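Local coordinates for protein YPM (PDB 1PM4) that is a superantigenic mitogen of Yersinia pseudotuberculosis, a compact jelly-roll toxin that probably stimulates T cells in the manner of other superantigens, at residues V37-N42 with S99-V104; E18-G23 with I85-N90. All blocks are in the same frame, centred on the assembly; numbering follows the deposited sequence.

Overall arrangement
The two contacts occupy facing sheets of the jelly roll, their centres about 11 Å apart. Interaction 1 joins strands 32-39 and 96-103, the inner pair of one four-stranded antiparallel sheet; interaction 2 pairs edge strand 18-23 with strand 84-90 in the other. Along the chain the segments alternate, 18-23, 37-42, 85-90, 99-104, and the chain passes between the sheets from strand 18-23 to 32-39 and from 84-90 to 96-103. The contacts meet in the core: Ala102 CB lies 3.7 Å from Trp86 NE1, and Leu38 packs on Ile88. Residues distant in sequence thus close one sandwich, in a protein without helices.

Interaction 1: residues V37-N42 with S99-V104; sequences VLHSTN and SLDATV
Val37 and Asp101 lie side by side on one face of the antiparallel pair formed by 37-39 and 99-103, both side chains pointing the same way. The CG1 methyl of Val37, set between its backbone N and carbonyl carbon (chi1 60°), runs alongside the aspartate and comes within 3.8 Å of Asp101 OD2. Asp101 OD2 also approaches the edge of the His39 ring, near its plane, 4.0 Å from His39 CD2. Ring and carboxylate planes are turned 75° apart, and no hydrogen bond joins the two groups; His39 ND1 instead bonds Asp69, while Asp101 OD1 bonds the hydroxyl of Thr8, so each group is held from outside the pair. With Asp69 bonded at ND1 and Asp101 OD2 near the ring edge, a protonated imidazole would probably be favoured. Ser99 lies on the same face, its OG 3.5 Å from His39 CB. Two hydrogen-bonded pairs, Val37 with Asp101 and His39 with Ser99, flank the non-hydrogen-bonded pair Leu38-Leu100, in the middle of a jelly-roll sheet whose outer strands are 6-13 and 72-78. The bond from His39 N to Ser99 O is 2.8 Å long and is returned from Ser99 N to His39 O. Leu38 and Leu100 point to the opposite face, into the sandwich. In both, the first torsion sets CG beside the carbonyl carbon (chi1 -173° in Leu38), and the second turns CD1 toward the partner strand: Leu38 CD1 lies 3.6 Å from Ser99 O and Leu100 CD1 3.6 Å from Val37 O, while the two CD1 methyls are 4.2 Å apart. Beyond them, Leu38 reaches Met47 of the facing sheet and Leu100 reaches Leu49. Past the strand end, Ser40 OG accepts from Asn42 N in an ST turn.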
loop_
_atom_site.group_PDB
_atom_site.type_symbol
_atom_site.label_atom_id
_atom_site.label_comp_id
_atom_site.label_asym_id
_atom_site.label_seq_id
_atom_site.Cartn_x
_atom_site.Cartn_y
_atom_site.Cartn_z
ATOM N N VAL A 37 -0.853 12.628 11.040
ATOM C CA VAL A 37 0.187 13.498 10.384
ATOM C C VAL A 37 1.229 13.783 11.425
ATOM O O VAL A 37 0.904 14.057 12.587
ATOM C CB VAL A 37 -0.373 14.797 9.781
ATOM C CG1 VAL A 37 -1.030 15.652 10.845
ATOM C CG2 VAL A 37 0.684 15.491 8.963
ATOM N N LEU A 38 2.489 13.652 11.016
ATOM C CA LEU A 38 3.660 13.932 11.809
ATOM C C LEU A 38 4.168 15.318 11.602
ATOM O O LEU A 38 4.238 15.748 10.468
ATOM C CB LEU A 38 4.754 12.965 11.418
ATOM C CG LEU A 38 6.020 13.000 12.282
ATOM C CD1 LEU A 38 5.776 12.713 13.772
ATOM C CD2 LEU A 38 6.990 11.933 11.673
ATOM N N HIS A 39 4.517 16.013 12.682
ATOM C CA HIS A 39 5.028 17.396 12.559
ATOM C C HIS A 39 6.213 17.519 13.510
ATOM O O HIS A 39 6.431 16.695 14.398
ATOM C CB HIS A 39 3.977 18.434 12.928
ATOM C CG HIS A 39 2.767 18.501 12.028
ATOM N ND1 HIS A 39 2.859 18.735 10.677
ATOM C CD2 HIS A 39 1.448 18.539 12.316
ATOM C CE1 HIS A 39 1.642 18.812 10.156
ATOM N NE2 HIS A 39 0.766 18.695 11.133
ATOM N N SER A 40 6.960 18.608 13.349
ATOM C CA SER A 40 8.040 18.967 14.259
ATOM C C SER A 40 8.245 20.481 14.307
ATOM O O SER A 40 8.155 21.161 13.236
ATOM C CB SER A 40 9.334 18.302 13.846
ATOM O OG SER A 40 10.403 18.629 14.710
ATOM N N THR A 41 8.481 20.985 15.516
ATOM C CA THR A 41 8.911 22.396 15.644
ATOM C C THR A 41 10.299 22.633 15.095
ATOM O O THR A 41 10.676 23.796 14.983
ATOM C CB THR A 41 8.858 22.887 17.094
ATOM O OG1 THR A 41 9.735 22.127 17.936
ATOM C CG2 THR A 41 7.462 22.791 17.651
ATOM N N ASN A 42 11.067 21.586 14.800
ATOM C CA ASN A 42 12.329 21.655 14.107
ATOM C C ASN A 42 12.038 21.832 12.648
ATOM O O ASN A 42 11.621 20.927 12.007
ATOM C CB ASN A 42 13.163 20.452 14.374
ATOM C CG ASN A 42 14.464 20.405 13.599
ATOM O OD1 ASN A 42 14.876 21.368 12.923
ATOM N ND2 ASN A 42 15.144 19.263 13.701
ATOM N N SER A 99 5.448 16.008 17.006
ATOM C CA SER A 99 4.055 15.929 17.390
ATOM C C SER A 99 3.348 15.073 16.356
ATOM O O SER A 99 3.582 15.188 15.150
ATOM C CB SER A 99 3.389 17.320 17.582
ATOM O OG SER A 99 3.290 18.066 16.374
ATOM N N LEU A 100 2.503 14.172 16.818
ATOM C CA LEU A 100 1.755 13.290 15.918
ATOM C C LEU A 100 0.263 13.562 16.222
ATOM O O LEU A 100 -0.194 13.262 17.320
ATOM C CB LEU A 100 2.074 11.858 16.262
ATOM C CG LEU A 100 1.401 10.858 15.331
ATOM C CD1 LEU A 100 1.955 10.906 13.940
ATOM C CD2 LEU A 100 1.438 9.437 15.868
ATOM N N ASP A 101 -0.451 14.065 15.254
ATOM C CA ASP A 101 -1.889 14.126 15.315
ATOM C C ASP A 101 -2.412 12.826 14.755
ATOM O O ASP A 101 -2.022 12.425 13.647
ATOM C CB ASP A 101 -2.415 15.235 14.471
ATOM C CG ASP A 101 -1.942 16.585 14.862
ATOM O OD1 ASP A 101 -1.454 16.838 15.981
ATOM O OD2 ASP A 101 -1.971 17.485 13.992
ATOM N N ALA A 102 -3.209 12.106 15.521
ATOM C CA ALA A 102 -3.766 10.795 15.051
ATOM C C ALA A 102 -5.144 10.470 15.561
ATOM O O ALA A 102 -5.484 10.773 16.700
ATOM C CB ALA A 102 -2.861 9.702 15.529
ATOM N N THR A 103 -5.898 9.786 14.734
ATOM C CA THR A 103 -7.159 9.191 15.138
ATOM C C THR A 103 -6.955 8.328 16.356
ATOM O O THR A 103 -6.049 7.547 16.376
ATOM C CB THR A 103 -7.674 8.270 14.028
ATOM O OG1 THR A 103 -7.868 9.017 12.860
ATOM C CG2 THR A 103 -9.093 7.788 14.398
ATOM N N VAL A 104 -7.735 8.551 17.398
ATOM C CA VAL A 104 -7.741 7.626 18.510
ATOM C C VAL A 104 -9.138 7.104 18.755
ATOM O O VAL A 104 -10.127 7.732 18.423
ATOM C CB VAL A 104 -7.190 8.216 19.794
ATOM C CG1 VAL A 104 -5.734 8.595 19.603
ATOM C CG2 VAL A 104 -7.959 9.418 20.230
#

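Interaction 2: residues E18-G23 with I85-N90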
loop_
_atom_site.group_PDB
_atom_site.type_symbol
_atom_site.label_atom_id
_atom_site.label_comp_id
_atom_site.label_asym_id
_atom_site.label_seq_id
_atom_site.Cartn_x
_atom_site.Cartn_y
_atom_site.Cartn_z
ATOM N N GLU A 18 13.665 5.672 16.884
ATOM C CA GLU A 18 12.352 5.296 16.405
ATOM C C GLU A 18 11.425 5.251 17.603
ATOM O O GLU A 18 11.846 4.748 18.675
ATOM C CB GLU A 18 12.340 3.998 15.629
ATOM C CG GLU A 18 12.993 2.818 16.281
ATOM C CD GLU A 18 12.898 1.530 15.474
ATOM O OE1 GLU A 18 13.206 1.631 14.273
ATOM O OE2 GLU A 18 12.652 0.418 16.030
ATOM N N VAL A 19 10.214 5.748 17.454
ATOM C CA VAL A 19 9.227 5.756 18.522
ATOM C C VAL A 19 7.942 5.208 17.933
ATOM O O VAL A 19 7.548 5.634 16.836
ATOM C CB VAL A 19 9.000 7.202 19.031
ATOM C CG1 VAL A 19 7.780 7.240 19.938
ATOM C CG2 VAL A 19 10.222 7.730 19.813
ATOM N N CYS A 20 7.313 4.223 18.616
ATOM C CA CYS A 20 6.079 3.642 18.148
ATOM C C CYS A 20 4.930 3.933 19.111
ATOM O O CYS A 20 5.103 3.820 20.355
ATOM C CB CYS A 20 6.222 2.129 17.956
ATOM S SG CYS A 20 7.096 1.664 16.475
ATOM N N ILE A 21 3.799 4.300 18.531
ATOM C CA ILE A 21 2.611 4.696 19.260
ATOM C C ILE A 21 1.487 3.774 18.798
ATOM O O ILE A 21 1.215 3.628 17.603
ATOM C CB ILE A 21 2.298 6.207 19.042
ATOM C CG1 ILE A 21 3.453 7.036 19.614
ATOM C CG2 ILE A 21 0.938 6.593 19.715
ATOM C CD1 ILE A 21 3.301 8.478 19.441
ATOM N N ILE A 22 0.881 3.090 19.759
ATOM C CA ILE A 22 -0.177 2.140 19.433
ATOM C C ILE A 22 -1.593 2.798 19.545
ATOM O O ILE A 22 -1.835 3.640 20.370
ATOM C CB ILE A 22 -0.071 0.895 20.333
ATOM C CG1 ILE A 22 -1.004 -0.211 19.877
ATOM C CG2 ILE A 22 -0.382 1.200 21.715
ATOM C CD1 ILE A 22 -0.464 -1.580 20.389
ATOM N N GLY A 23 -2.471 2.310 18.718
ATOM C CA GLY A 23 -3.875 2.722 18.704
ATOM C C GLY A 23 -4.763 1.514 18.763
ATOM O O GLY A 23 -4.418 0.447 18.245
ATOM N N ILE A 85 -0.168 0.485 14.696
ATOM C CA ILE A 85 0.969 1.258 15.201
ATOM C C ILE A 85 1.409 2.300 14.209
ATOM O O ILE A 85 1.558 2.058 12.974
ATOM C CB ILE A 85 2.120 0.329 15.507
ATOM C CG1 ILE A 85 1.804 -0.443 16.770
ATOM C CG2 ILE A 85 3.516 1.084 15.691
ATOM C CD1 ILE A 85 2.802 -1.568 16.922
ATOM N N TRP A 86 1.618 3.490 14.742
ATOM C CA TRP A 86 2.309 4.554 14.072
ATOM C C TRP A 86 3.799 4.490 14.472
ATOM O O TRP A 86 4.119 4.658 15.636
ATOM C CB TRP A 86 1.763 5.894 14.551
ATOM C CG TRP A 86 0.290 6.016 14.345
ATOM C CD1 TRP A 86 -0.630 6.141 15.351
ATOM C CD2 TRP A 86 -0.424 6.210 13.112
ATOM N NE1 TRP A 86 -1.883 6.230 14.819
ATOM C CE2 TRP A 86 -1.818 6.319 13.461
ATOM C CE3 TRP A 86 -0.088 6.205 11.779
ATOM C CZ2 TRP A 86 -2.799 6.453 12.543
ATOM C CZ3 TRP A 86 -1.121 6.310 10.820
ATOM C CH2 TRP A 86 -2.468 6.467 11.224
ATOM N N LYS A 87 4.672 4.214 13.517
ATOM C CA LYS A 87 6.093 4.257 13.776
ATOM C C LYS A 87 6.708 5.534 13.218
ATOM O O LYS A 87 6.556 5.823 12.033
ATOM C CB LYS A 87 6.754 3.059 13.100
ATOM C CG LYS A 87 8.220 3.022 13.198
ATOM C CD LYS A 87 8.808 1.655 12.792
ATOM C CE LYS A 87 10.252 1.642 12.926
ATOM N NZ LYS A 87 10.954 0.390 12.314
ATOM N N ILE A 88 7.359 6.266 14.074
ATOM C CA ILE A 88 8.050 7.510 13.770
ATOM C C ILE A 88 9.522 7.181 13.729
ATOM O O ILE A 88 10.111 6.777 14.758
ATOM C CB ILE A 88 7.819 8.602 14.878
ATOM C CG1 ILE A 88 6.300 8.915 14.990
ATOM C CG2 ILE A 88 8.558 9.867 14.549
ATOM C CD1 ILE A 88 5.876 9.604 16.284
ATOM N N LYS A 89 10.135 7.426 12.577
ATOM C CA LYS A 89 11.545 7.233 12.406
ATOM C C LYS A 89 12.209 8.593 12.222
ATOM O O LYS A 89 11.808 9.336 11.340
ATOM C CB LYS A 89 11.866 6.310 11.240
ATOM C CG LYS A 89 13.387 6.126 10.974
ATOM C CD LYS A 89 14.311 5.660 12.166
ATOM C CE LYS A 89 15.815 5.593 11.827
ATOM N NZ LYS A 89 16.735 4.675 12.686
ATOM N N ASN A 90 13.209 8.895 13.056
ATOM C CA ASN A 90 14.018 10.080 12.846
ATOM C C ASN A 90 15.166 9.777 11.897
ATOM O O ASN A 90 16.052 8.984 12.226
ATOM C CB ASN A 90 14.500 10.635 14.181
ATOM C CG ASN A 90 15.211 11.944 14.010
ATOM O OD1 ASN A 90 15.254 12.479 12.886
ATOM N ND2 ASN A 90 15.744 12.484 15.079
#
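Cys20 and Ile85 pack closely where strands 18-23 and 85-90 run antiparallel: the CG2 methyl of Ile85 lies 3.7 Å from Cys20 CB and equally near SG. The stem of Lys87 also touches the sulfur, CB 3.7 Å from Cys20 SG; the sulfur, bonded to Cys117, rests against both aliphatic groups. Four backbone hydrogen bonds, two each in the pairs Val19-Ile88 and Ile21-Trp86, hold the two strands together. The looser part is the end at Glu18, an exposed residue. There the extended Lys87 chain slants across Glu18 and, in one of the two Glu18 conformers, Lys87 NZ makes a weak salt bridge with Glu18 OE1, 3.2 Å; the stronger polar partner of Lys87 is Glu75 of a second subunit. Lys89 NZ turns instead to the carbonyl of Lys16. On the reverse face Ile21 CD1 stands 4.2 Å from Ile88 CD1, and Trp86 CB and CD1 each lie 3.8 Å from Ile21 O. This face looks into the jelly-roll core: Trp86 packs on Leu100 and Ala102 of strand 96-103 and Ile21 on Tyr9 of strand 6-13, while strand 47-54 flanks 84-90 within the sheet.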